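Local coordinates for lumazine protein (PDB 3A35), which serves as an antenna protein of luminous bacteria, shifting luciferase bioluminescence to shorter wavelength, and carries a bound riboflavin here in place of its lumazine chromophore, at residues A[43-48]-A[69-74]; A[47-52]-A[61-66]; A[100-105]-A[177-182]. All blocks are in the same frame, centred on the assembly; numbering follows the deposited sequence. Where two conformers were deposited one is given.

In the fold
Following the chain from the N terminus, the first segments to take part lie on strands 41-44 and 47-55, joined by a tight turn. Interaction 2 (47-52 with 61-66) closes a short loop through the hairpin of strands 47-55 and 58-63, and it lies within the longer loop that interaction 1 (43-48 with 69-74) closes around it. The two share Cys47 and Ser48 and belong to the closed six-stranded barrel of the first lumazine-binding repeat. Interaction 3 (100-105 with 177-182) follows in series, bringing the beginning and end of the second repeat together. Contacts between the repeats, among them Ser48 N to Gly100 O and Thr71 N to Asn179 OD1, join it to interaction 1, and all three touch riboflavin.

Interaction 1: A[43-48]-A[69-74]; sequences LVNGCS and TTTFRE. With RBF (riboflavin), chain C.
Val44 to Cys47 form a type I' beta turn that faces the loop 69-74, with Cys47 and Thr70 nearest at 7.9 Å between their CA atoms. This is the tight link between strands 41-44 and 47-55 of the first lumazine-binding barrel, closed by paired backbone bonds between Val44 and Cys47. No direct hydrogen bond crosses between the two segments, and Phe72 supplies most of the packing. The ring of Phe72 enters with its far edge against the turn: CZ lies 3.4 Å from Val44 O, CE1 meets Val44 CG1 and CE2 meets Cys47 CB at 3.8 Å. Cys47 SG lies 5.4 Å from the centroid of the Phe72 ring, 77° off its normal, a sulfur-aromatic contact made at the edge. With SG anti to the backbone N (chi1 -176°), the sulfur reaches past the ring to Thr70 CG2, 4.0 Å away, and to the ribityl chain of riboflavin. Thr70 turns its OG1 to Ala66 O, leaving the methyl to face the sulfur. Around the ligand, the O2' hydroxyl of riboflavin donates to Ser48 O, while Thr69 OG1 lies close to O5' at the end of the ribityl chain. The polar side of the contact is completed by water. Asn45 gives its OD1 to Asn82 N on strand 80-84, and its ND2 donates to a water that also hydrogen-bonds Thr71 OG1 at 2.7 Å. The oxygen of this water sits over the centre of one face of the Phe72 ring, 3.1 Å above the plane.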
loop_
_atom_site.group_PDB
_atom_site.type_symbol
_atom_site.label_atom_id
_atom_site.label_comp_id
_atom_site.label_asym_id
_atom_site.label_seq_id
_atom_site.Cartn_x
_atom_site.Cartn_y
_atom_site.Cartn_z
ATOM N N LEU A 43 2.269 -6.845 4.882
ATOM C CA LEU A 43 1.874 -5.925 3.776
ATOM C C LEU A 43 2.922 -4.881 3.452
ATOM O O LEU A 43 3.399 -4.151 4.311
ATOM C CB LEU A 43 0.575 -5.182 4.117
ATOM C CG LEU A 43 -0.590 -6.113 4.454
ATOM C CD1 LEU A 43 -1.852 -5.199 4.554
ATOM C CD2 LEU A 43 -0.851 -7.192 3.396
ATOM N N VAL A 44 3.230 -4.833 2.154
ATOM C CA VAL A 44 4.127 -3.793 1.650
ATOM C C VAL A 44 3.316 -3.026 0.594
ATOM O O VAL A 44 2.803 -3.609 -0.384
ATOM C CB VAL A 44 5.346 -4.447 0.945
ATOM C CG1 VAL A 44 6.240 -3.247 0.398
ATOM C CG2 VAL A 44 6.118 -5.261 1.927
ATOM N N ASN A 45 3.073 -1.736 0.880
ATOM C CA ASN A 45 2.097 -1.045 0.061
ATOM C C ASN A 45 0.806 -1.777 -0.124
ATOM O O ASN A 45 0.102 -1.750 -1.171
ATOM C CB ASN A 45 2.584 -0.646 -1.319
ATOM C CG ASN A 45 3.564 0.527 -1.317
ATOM O OD1 ASN A 45 3.584 1.340 -0.408
ATOM N ND2 ASN A 45 4.327 0.666 -2.412
ATOM N N GLY A 46 0.328 -2.387 0.997
ATOM C CA GLY A 46 -0.981 -3.076 0.995
ATOM C C GLY A 46 -0.941 -4.419 0.350
ATOM O O GLY A 46 -1.997 -5.152 0.386
ATOM N N CYS A 47 0.211 -4.895 -0.165
ATOM C CA CYS A 47 0.245 -6.201 -0.835
ATOM C C CYS A 47 0.908 -7.233 0.097
ATOM O O CYS A 47 1.996 -7.014 0.583
ATOM C CB CYS A 47 1.139 -6.040 -2.041
ATOM S SG CYS A 47 1.238 -7.525 -3.110
ATOM N N SER A 48 0.255 -8.408 0.223
ATOM C CA SER A 48 0.889 -9.467 0.971
ATOM C C SER A 48 2.142 -9.961 0.190
ATOM O O SER A 48 2.021 -10.451 -0.933
ATOM C CB SER A 48 -0.050 -10.646 1.186
ATOM O OG SER A 48 -1.031 -10.333 2.186
ATOM N N THR A 69 -0.249 -6.926 -11.086
ATOM C CA THR A 69 -1.461 -6.231 -10.559
ATOM C C THR A 69 -1.105 -5.231 -9.429
ATOM O O THR A 69 -1.968 -4.766 -8.724
ATOM C CB THR A 69 -2.378 -7.317 -9.920
ATOM O OG1 THR A 69 -1.617 -8.190 -9.116
ATOM C CG2 THR A 69 -3.040 -8.136 -11.066
ATOM N N THR A 70 0.180 -4.850 -9.401
ATOM C CA THR A 70 0.682 -3.891 -8.371
ATOM C C THR A 70 1.682 -2.923 -8.970
ATOM O O THR A 70 2.121 -3.106 -10.126
ATOM C CB THR A 70 1.402 -4.667 -7.193
ATOM O OG1 THR A 70 2.521 -5.373 -7.768
ATOM C CG2 THR A 70 0.451 -5.687 -6.527
ATOM N N THR A 71 2.101 -1.942 -8.172
ATOM C CA THR A 71 3.059 -0.929 -8.648
ATOM C C THR A 71 4.482 -1.357 -8.607
ATOM O O THR A 71 5.387 -0.565 -9.058
ATOM C CB THR A 71 2.788 0.378 -7.884
ATOM O OG1 THR A 71 3.060 0.076 -6.529
ATOM C CG2 THR A 71 1.382 0.835 -8.076
ATOM N N PHE A 72 4.804 -2.503 -7.961
ATOM C CA PHE A 72 6.225 -2.795 -7.709
ATOM C C PHE A 72 7.149 -2.742 -8.963
ATOM O O PHE A 72 8.252 -2.187 -8.847
ATOM C CB PHE A 72 6.361 -4.157 -7.095
ATOM C CG PHE A 72 5.845 -4.212 -5.677
ATOM C CD1 PHE A 72 6.580 -3.635 -4.662
ATOM C CD2 PHE A 72 4.623 -4.774 -5.385
ATOM C CE1 PHE A 72 6.082 -3.718 -3.330
ATOM C CE2 PHE A 72 4.132 -4.837 -4.070
ATOM C CZ PHE A 72 4.839 -4.283 -3.054
ATOM N N ARG A 73 6.591 -3.117 -10.097
ATOM C CA ARG A 73 7.401 -3.302 -11.319
ATOM C C ARG A 73 8.022 -1.995 -11.631
ATOM O O ARG A 73 9.221 -2.003 -12.134
ATOM C CB ARG A 73 6.457 -3.842 -12.404
ATOM C CG ARG A 73 7.119 -4.056 -13.832
ATOM C CD ARG A 73 6.198 -4.767 -14.774
ATOM N NE ARG A 73 4.770 -4.378 -14.675
ATOM C CZ ARG A 73 3.757 -5.205 -14.946
ATOM N NH1 ARG A 73 4.053 -6.436 -15.326
ATOM N NH2 ARG A 73 2.496 -4.808 -14.884
ATOM N N GLU A 74 7.308 -0.892 -11.354
ATOM C CA GLU A 74 7.797 0.464 -11.753
ATOM C C GLU A 74 8.346 1.241 -10.650
ATOM O O GLU A 74 8.674 2.394 -10.850
ATOM C CB GLU A 74 6.662 1.292 -12.291
ATOM C CG GLU A 74 6.755 1.743 -13.681
ATOM C CD GLU A 74 6.023 0.813 -14.504
ATOM O OE1 GLU A 74 6.564 -0.323 -14.572
ATOM O OE2 GLU A 74 4.944 1.208 -15.075
HETATM N N1 RBF C . 3.064 -12.304 -4.224
HETATM C C2 RBF C . 4.347 -12.078 -4.576
HETATM O O2 RBF C . 4.633 -11.558 -5.699
HETATM N N3 RBF C . 5.423 -12.324 -3.732
HETATM C C4 RBF C . 5.218 -12.836 -2.428
HETATM O O4 RBF C . 6.211 -13.034 -1.717
HETATM C C4A RBF C . 3.876 -13.137 -2.126
HETATM N N5 RBF C . 3.633 -13.769 -0.847
HETATM C C5A RBF C . 2.302 -14.047 -0.537
HETATM C C6 RBF C . 2.089 -14.772 0.640
HETATM C C7 RBF C . 0.726 -15.075 0.916
HETATM C C7M RBF C . 0.510 -15.930 2.199
HETATM C C8 RBF C . -0.319 -14.684 0.136
HETATM C C8M RBF C . -1.694 -14.999 0.549
HETATM C C9 RBF C . -0.078 -13.923 -1.062
HETATM C C9A RBF C . 1.250 -13.692 -1.431
HETATM N N10 RBF C . 1.545 -13.033 -2.673
HETATM C C10 RBF C . 2.864 -12.846 -2.998
HETATM C "C1'" RBF C . 0.560 -12.744 -3.630
HETATM C "C2'" RBF C . 0.144 -11.290 -3.733
HETATM O "O2'" RBF C . -0.287 -10.821 -2.412
HETATM C "C3'" RBF C . -0.952 -11.117 -4.647
HETATM O "O3'" RBF C . -0.424 -11.672 -5.968
HETATM C "C4'" RBF C . -1.257 -9.650 -4.995
HETATM O "O4'" RBF C . -1.896 -9.024 -3.860
HETATM C "C5'" RBF C . -2.204 -9.517 -6.194
HETATM O "O5'" RBF C . -2.389 -8.158 -6.595
HETATM O O HOH W 1 3.828 -1.477 -4.503
#

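Interaction 2: A[47-52]-A[61-66]; sequences CSLTVV and FDIDQA. With RBF (riboflavin), chain C.
Leu49 and Phe61 make the tight part of this contact, their side chains crossing at about a right angle, with Leu49 CB 3.4 Å from Phe61 CD1. The ring also meets Val51, whose CG2 is 3.6 Å from Phe61 CE1. Leu49 divides its two methyls between protein and ligand. CD1 packs against Phe61 CB and Ile63 CG1, whereas CD2 comes to 3.4 Å from N3 of riboflavin, over one face of the pyrimidine part of the flavin. Phe72 covers Leu49 and Ile63 from the loop that follows, and Ala66 CB meets Cys47 SG at the other end of the contact. Residues 47-52 and 61-63 belong to the beta hairpin of strands 47-55 and 58-63 in the lumazine-binding barrel; the axes of these short strands make an angle of 134°. No direct hydrogen bond crosses between the two segments; the flavin and a water lie between their backbones instead. Thr50 N donates to O4 of riboflavin and Thr50 OG1 to N5, while N3 of the flavin donates to Asp62 O at 2.8 Å, with an angle of 165°. Asp62 N donates to the water, 2.9 Å from its oxygen, which also lies within hydrogen-bonding distance of Thr50 O and riboflavin O4. O2 is gripped by two backbone donors, Asp64 N (2.8 Å, 171°) and Ala66 N. Asp64 OD1 in turn accepts a bond from Gln65 N, on the anti side of the carboxylate. Toward solvent the packing is sparser. Val52 CG2 rests 3.7 Å from Asp62 OD2, a carboxylate whose OD1 is in a salt bridge with Arg23, and Gln65 extends its side chain beside C1' of the ribityl chain.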
loop_
_atom_site.group_PDB
_atom_site.type_symbol
_atom_site.label_atom_id
_atom_site.label_comp_id
_atom_site.label_asym_id
_atom_site.label_seq_id
_atom_site.Cartn_x
_atom_site.Cartn_y
_atom_site.Cartn_z
ATOM N N CYS A 47 0.211 -4.895 -0.165
ATOM C CA CYS A 47 0.245 -6.201 -0.835
ATOM C C CYS A 47 0.908 -7.233 0.097
ATOM O O CYS A 47 1.996 -7.014 0.583
ATOM C CB CYS A 47 1.139 -6.040 -2.041
ATOM S SG CYS A 47 1.238 -7.525 -3.110
ATOM N N SER A 48 0.255 -8.408 0.223
ATOM C CA SER A 48 0.889 -9.467 0.971
ATOM C C SER A 48 2.142 -9.961 0.190
ATOM O O SER A 48 2.021 -10.451 -0.933
ATOM C CB SER A 48 -0.050 -10.646 1.186
ATOM O OG SER A 48 -1.031 -10.333 2.186
ATOM N N LEU A 49 3.279 -9.965 0.881
ATOM C CA LEU A 49 4.581 -10.471 0.375
ATOM C C LEU A 49 5.273 -11.218 1.479
ATOM O O LEU A 49 5.076 -10.967 2.674
ATOM C CB LEU A 49 5.515 -9.335 -0.130
ATOM C CG LEU A 49 4.944 -8.456 -1.240
ATOM C CD1 LEU A 49 5.947 -7.321 -1.548
ATOM C CD2 LEU A 49 4.684 -9.267 -2.554
ATOM N N THR A 50 6.129 -12.129 1.064
ATOM C CA THR A 50 6.875 -13.004 2.012
ATOM C C THR A 50 8.341 -12.581 2.119
ATOM O O THR A 50 9.010 -12.483 1.093
ATOM C CB THR A 50 6.782 -14.466 1.434
ATOM O OG1 THR A 50 5.393 -14.789 1.275
ATOM C CG2 THR A 50 7.484 -15.411 2.502
ATOM N N VAL A 51 8.832 -12.424 3.327
ATOM C CA VAL A 51 10.265 -12.075 3.410
ATOM C C VAL A 51 11.146 -13.245 2.952
ATOM O O VAL A 51 10.939 -14.374 3.487
ATOM C CB VAL A 51 10.581 -11.688 4.866
ATOM C CG1 VAL A 51 12.069 -11.475 5.075
ATOM C CG2 VAL A 51 9.772 -10.478 5.359
ATOM N N VAL A 52 12.083 -12.945 2.079
ATOM C CA VAL A 52 12.981 -14.000 1.568
ATOM C C VAL A 52 14.320 -13.940 2.320
ATOM O O VAL A 52 14.948 -14.997 2.401
ATOM C CB VAL A 52 13.235 -13.687 0.076
ATOM C CG1 VAL A 52 14.610 -14.254 -0.403
ATOM C CG2 VAL A 52 11.986 -14.084 -0.733
ATOM N N PHE A 61 12.239 -9.085 -0.623
ATOM C CA PHE A 61 11.014 -9.733 -1.098
ATOM C C PHE A 61 11.167 -10.033 -2.539
ATOM O O PHE A 61 11.692 -9.231 -3.315
ATOM C CB PHE A 61 9.768 -8.752 -0.948
ATOM C CG PHE A 61 9.509 -8.298 0.459
ATOM C CD1 PHE A 61 8.646 -9.064 1.282
ATOM C CD2 PHE A 61 10.118 -7.176 0.954
ATOM C CE1 PHE A 61 8.402 -8.690 2.574
ATOM C CE2 PHE A 61 9.851 -6.778 2.337
ATOM C CZ PHE A 61 9.002 -7.527 3.092
ATOM N N ASP A 62 10.623 -11.174 -2.992
ATOM C CA ASP A 62 10.414 -11.388 -4.426
ATOM C C ASP A 62 9.012 -11.051 -4.900
ATOM O O ASP A 62 8.024 -11.560 -4.206
ATOM C CB ASP A 62 10.735 -12.875 -4.712
ATOM C CG ASP A 62 12.167 -13.202 -4.703
ATOM O OD1 ASP A 62 12.993 -12.349 -5.138
ATOM O OD2 ASP A 62 12.622 -14.340 -4.359
ATOM N N ILE A 63 8.891 -10.261 -5.920
ATOM C CA ILE A 63 7.593 -9.911 -6.440
ATOM C C ILE A 63 7.510 -10.741 -7.730
ATOM O O ILE A 63 8.249 -10.522 -8.677
ATOM C CB ILE A 63 7.502 -8.393 -6.726
ATOM C CG1 ILE A 63 7.684 -7.614 -5.338
ATOM C CG2 ILE A 63 6.126 -7.994 -7.261
ATOM C CD1 ILE A 63 8.925 -7.040 -5.162
ATOM N N ASP A 64 6.535 -11.655 -7.737
ATOM C CA ASP A 64 6.361 -12.620 -8.877
ATOM C C ASP A 64 4.861 -12.725 -9.124
ATOM O O ASP A 64 4.348 -12.180 -10.052
ATOM C CB ASP A 64 7.095 -13.912 -8.598
ATOM C CG ASP A 64 7.006 -14.443 -7.205
ATOM O OD1 ASP A 64 6.020 -14.362 -6.435
ATOM O OD2 ASP A 64 7.977 -15.144 -6.759
ATOM N N GLN A 65 4.189 -13.439 -8.161
ATOM C CA GLN A 65 2.761 -13.545 -8.323
ATOM C C GLN A 65 2.044 -12.227 -8.429
ATOM O O GLN A 65 1.069 -12.023 -9.092
ATOM C CB GLN A 65 2.289 -14.323 -7.145
ATOM C CG GLN A 65 0.786 -14.617 -7.174
ATOM C CD GLN A 65 0.370 -15.428 -5.925
ATOM O OE1 GLN A 65 1.155 -16.084 -5.226
ATOM N NE2 GLN A 65 -0.923 -15.321 -5.673
ATOM N N ALA A 66 2.599 -11.200 -7.673
ATOM C CA ALA A 66 1.987 -9.925 -7.645
ATOM C C ALA A 66 2.398 -8.923 -8.725
ATOM O O ALA A 66 1.886 -7.814 -8.804
ATOM C CB ALA A 66 2.348 -9.251 -6.280
HETATM N N1 RBF C . 3.064 -12.304 -4.224
HETATM C C2 RBF C . 4.347 -12.078 -4.576
HETATM O O2 RBF C . 4.633 -11.558 -5.699
HETATM N N3 RBF C . 5.423 -12.324 -3.732
HETATM C C4 RBF C . 5.218 -12.836 -2.428
HETATM O O4 RBF C . 6.211 -13.034 -1.717
HETATM C C4A RBF C . 3.876 -13.137 -2.126
HETATM N N5 RBF C . 3.633 -13.769 -0.847
HETATM C C5A RBF C . 2.302 -14.047 -0.537
HETATM C C6 RBF C . 2.089 -14.772 0.640
HETATM C C7 RBF C . 0.726 -15.075 0.916
HETATM C C7M RBF C . 0.510 -15.930 2.199
HETATM C C8 RBF C . -0.319 -14.684 0.136
HETATM C C8M RBF C . -1.694 -14.999 0.549
HETATM C C9 RBF C . -0.078 -13.923 -1.062
HETATM C C9A RBF C . 1.250 -13.692 -1.431
HETATM N N10 RBF C . 1.545 -13.033 -2.673
HETATM C C10 RBF C . 2.864 -12.846 -2.998
HETATM C "C1'" RBF C . 0.560 -12.744 -3.630
HETATM C "C2'" RBF C . 0.144 -11.290 -3.733
HETATM O "O2'" RBF C . -0.287 -10.821 -2.412
HETATM C "C3'" RBF C . -0.952 -11.117 -4.647
HETATM O "O3'" RBF C . -0.424 -11.672 -5.968
HETATM C "C4'" RBF C . -1.257 -9.650 -4.995
HETATM O "O4'" RBF C . -1.896 -9.024 -3.860
HETATM C "C5'" RBF C . -2.204 -9.517 -6.194
HETATM O "O5'" RBF C . -2.389 -8.158 -6.595
HETATM O O HOH W 2 8.922 -12.949 -1.540
#

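Interaction 3: A[100-105]-A[177-182]; sequences GNIKGV and DVNVET. With RBF (riboflavin), chain C.
A classic beta bulge begins strand 104-114 of the second lumazine-binding repeat, where Lys103 and Gly104 both face Val180 of the antiparallel strand 177-182. Val180 O takes a bond from Lys103 N at 2.8 Å and a weak one from Gly104 N, and Val180 N donates to Gly104 O (2.9 Å, 165°). Beyond the bulge Val105 pairs with Asn179, and its CG1 packs 3.7 Å from Asp177 CB. Ile102 lays CD1 against Asn179 CB, their side chains crossing at about a right angle, while the amide of Asn179 turns to Thr71 and Asn45 of the first repeat. From within the bulge, Lys103 sends its CG to 3.3 Å from Thr182 OG1. The backbone of Ile102 serves riboflavin: its N donates to O4' at 2.9 Å and its O accepts from O5' at 2.6 Å, which adds a hold from the second repeat to the end of the ribityl chain. Glu181 reaches the start of the loop 100-103 with an extended chain, CG anti to the backbone N (chi1 180°). Its OE2 bonds to Thr99 OG1, and OE1 accepts from Gly100 N at 2.9 Å on the syn side, 30° out of the carboxylate plane.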
loop_
_atom_site.group_PDB
_atom_site.type_symbol
_atom_site.label_atom_id
_atom_site.label_comp_id
_atom_site.label_asym_id
_atom_site.label_seq_id
_atom_site.Cartn_x
_atom_site.Cartn_y
_atom_site.Cartn_z
ATOM N N GLY A 100 -4.684 -7.975 1.919
ATOM C CA GLY A 100 -3.333 -8.004 1.229
ATOM C C GLY A 100 -3.453 -8.434 -0.224
ATOM O O GLY A 100 -2.423 -8.538 -0.913
ATOM N N ASN A 101 -4.616 -8.746 -0.755
ATOM C CA ASN A 101 -4.808 -9.161 -2.173
ATOM C C ASN A 101 -5.150 -7.888 -2.905
ATOM O O ASN A 101 -6.281 -7.378 -2.853
ATOM C CB ASN A 101 -6.009 -10.139 -2.342
ATOM C CG ASN A 101 -6.199 -10.494 -3.807
ATOM O OD1 ASN A 101 -7.280 -10.309 -4.348
ATOM N ND2 ASN A 101 -5.227 -10.988 -4.408
ATOM N N ILE A 102 -4.140 -7.247 -3.579
ATOM C CA ILE A 102 -4.439 -6.053 -4.306
ATOM C C ILE A 102 -5.223 -6.414 -5.613
ATOM O O ILE A 102 -4.845 -7.290 -6.352
ATOM C CB ILE A 102 -3.065 -5.370 -4.688
ATOM C CG1 ILE A 102 -2.290 -4.919 -3.399
ATOM C CG2 ILE A 102 -3.215 -4.304 -5.699
ATOM C CD1 ILE A 102 -3.141 -3.978 -2.580
ATOM N N LYS A 103 -6.252 -5.663 -5.797
ATOM C CA LYS A 103 -7.141 -5.851 -6.998
ATOM C C LYS A 103 -6.516 -5.294 -8.227
ATOM O O LYS A 103 -6.812 -5.817 -9.341
ATOM C CB LYS A 103 -8.472 -5.218 -6.717
ATOM C CG LYS A 103 -9.108 -5.847 -5.515
ATOM C CD LYS A 103 -8.967 -7.383 -5.423
ATOM C CE LYS A 103 -9.832 -7.893 -4.257
ATOM N NZ LYS A 103 -9.324 -9.197 -3.709
ATOM N N GLY A 104 -5.765 -4.212 -8.163
ATOM C CA GLY A 104 -5.068 -3.758 -9.359
ATOM C C GLY A 104 -4.536 -2.357 -9.068
ATOM O O GLY A 104 -4.626 -1.822 -7.937
ATOM N N VAL A 105 -3.887 -1.755 -10.052
ATOM C CA VAL A 105 -3.332 -0.445 -9.969
ATOM C C VAL A 105 -4.330 0.609 -10.385
ATOM O O VAL A 105 -5.069 0.458 -11.379
ATOM C CB VAL A 105 -2.094 -0.396 -10.812
ATOM C CG1 VAL A 105 -1.485 0.960 -10.808
ATOM C CG2 VAL A 105 -1.029 -1.310 -10.321
ATOM N N ASP A 177 0.856 6.182 -9.446
ATOM C CA ASP A 177 0.192 4.882 -9.369
ATOM C C ASP A 177 0.161 4.374 -7.956
ATOM O O ASP A 177 1.052 4.573 -7.151
ATOM C CB ASP A 177 0.823 3.850 -10.257
ATOM C CG ASP A 177 0.564 4.096 -11.771
ATOM O OD1 ASP A 177 -0.279 4.905 -12.181
ATOM O OD2 ASP A 177 1.251 3.429 -12.550
ATOM N N VAL A 178 -0.975 3.708 -7.633
ATOM C CA VAL A 178 -1.239 3.148 -6.253
ATOM C C VAL A 178 -1.829 1.765 -6.385
ATOM O O VAL A 178 -2.484 1.421 -7.354
ATOM C CB VAL A 178 -2.181 4.067 -5.479
ATOM C CG1 VAL A 178 -1.650 5.435 -5.250
ATOM C CG2 VAL A 178 -3.572 4.153 -6.142
ATOM N N ASN A 179 -1.579 0.971 -5.335
ATOM C CA ASN A 179 -2.223 -0.373 -5.194
ATOM C C ASN A 179 -3.570 -0.204 -4.544
ATOM O O ASN A 179 -3.676 0.374 -3.449
ATOM C CB ASN A 179 -1.393 -1.263 -4.253
ATOM C CG ASN A 179 -0.023 -1.624 -4.842
ATOM O OD1 ASN A 179 0.156 -1.664 -6.098
ATOM N ND2 ASN A 179 0.914 -2.013 -4.002
ATOM N N VAL A 180 -4.609 -0.739 -5.213
ATOM C CA VAL A 180 -6.000 -0.659 -4.599
ATOM C C VAL A 180 -6.457 -2.018 -4.166
ATOM O O VAL A 180 -6.300 -3.042 -4.918
ATOM C CB VAL A 180 -6.944 -0.075 -5.711
ATOM C CG1 VAL A 180 -8.422 -0.070 -5.170
ATOM C CG2 VAL A 180 -6.479 1.240 -6.251
ATOM N N GLU A 181 -6.986 -2.041 -2.932
ATOM C CA GLU A 181 -7.640 -3.264 -2.415
ATOM C C GLU A 181 -9.090 -2.834 -2.179
ATOM O O GLU A 181 -9.400 -1.984 -1.355
ATOM C CB GLU A 181 -7.057 -3.858 -1.133
ATOM C CG GLU A 181 -7.851 -5.111 -0.738
ATOM C CD GLU A 181 -7.291 -5.851 0.317
ATOM O OE1 GLU A 181 -6.184 -5.699 0.814
ATOM O OE2 GLU A 181 -8.086 -6.712 0.831
ATOM N N THR A 182 -10.006 -3.420 -2.963
ATOM C CA THR A 182 -11.434 -3.196 -2.710
ATOM C C THR A 182 -11.915 -4.250 -1.692
ATOM O O THR A 182 -11.441 -5.399 -1.643
ATOM C CB THR A 182 -12.248 -3.298 -3.992
ATOM O OG1 THR A 182 -12.046 -4.610 -4.520
ATOM C CG2 THR A 182 -11.743 -2.234 -5.007
HETATM N N1 RBF C . 3.064 -12.304 -4.224
HETATM C C2 RBF C . 4.347 -12.078 -4.576
HETATM O O2 RBF C . 4.633 -11.558 -5.699
HETATM N N3 RBF C . 5.423 -12.324 -3.732
HETATM C C4 RBF C . 5.218 -12.836 -2.428
HETATM O O4 RBF C . 6.211 -13.034 -1.717
HETATM C C4A RBF C . 3.876 -13.137 -2.126
HETATM N N5 RBF C . 3.633 -13.769 -0.847
HETATM C C5A RBF C . 2.302 -14.047 -0.537
HETATM C C6 RBF C . 2.089 -14.772 0.640
HETATM C C7 RBF C . 0.726 -15.075 0.916
HETATM C C7M RBF C . 0.510 -15.930 2.199
HETATM C C8 RBF C . -0.319 -14.684 0.136
HETATM C C8M RBF C . -1.694 -14.999 0.549
HETATM C C9 RBF C . -0.078 -13.923 -1.062
HETATM C C9A RBF C . 1.250 -13.692 -1.431
HETATM N N10 RBF C . 1.545 -13.033 -2.673
HETATM C C10 RBF C . 2.864 -12.846 -2.998
HETATM C "C1'" RBF C . 0.560 -12.744 -3.630
HETATM C "C2'" RBF C . 0.144 -11.290 -3.733
HETATM O "O2'" RBF C . -0.287 -10.821 -2.412
HETATM C "C3'" RBF C . -0.952 -11.117 -4.647
HETATM O "O3'" RBF C . -0.424 -11.672 -5.968
HETATM C "C4'" RBF C . -1.257 -9.650 -4.995
HETATM O "O4'" RBF C . -1.896 -9.024 -3.860
HETATM C "C5'" RBF C . -2.204 -9.517 -6.194
HETATM O "O5'" RBF C . -2.389 -8.158 -6.595
#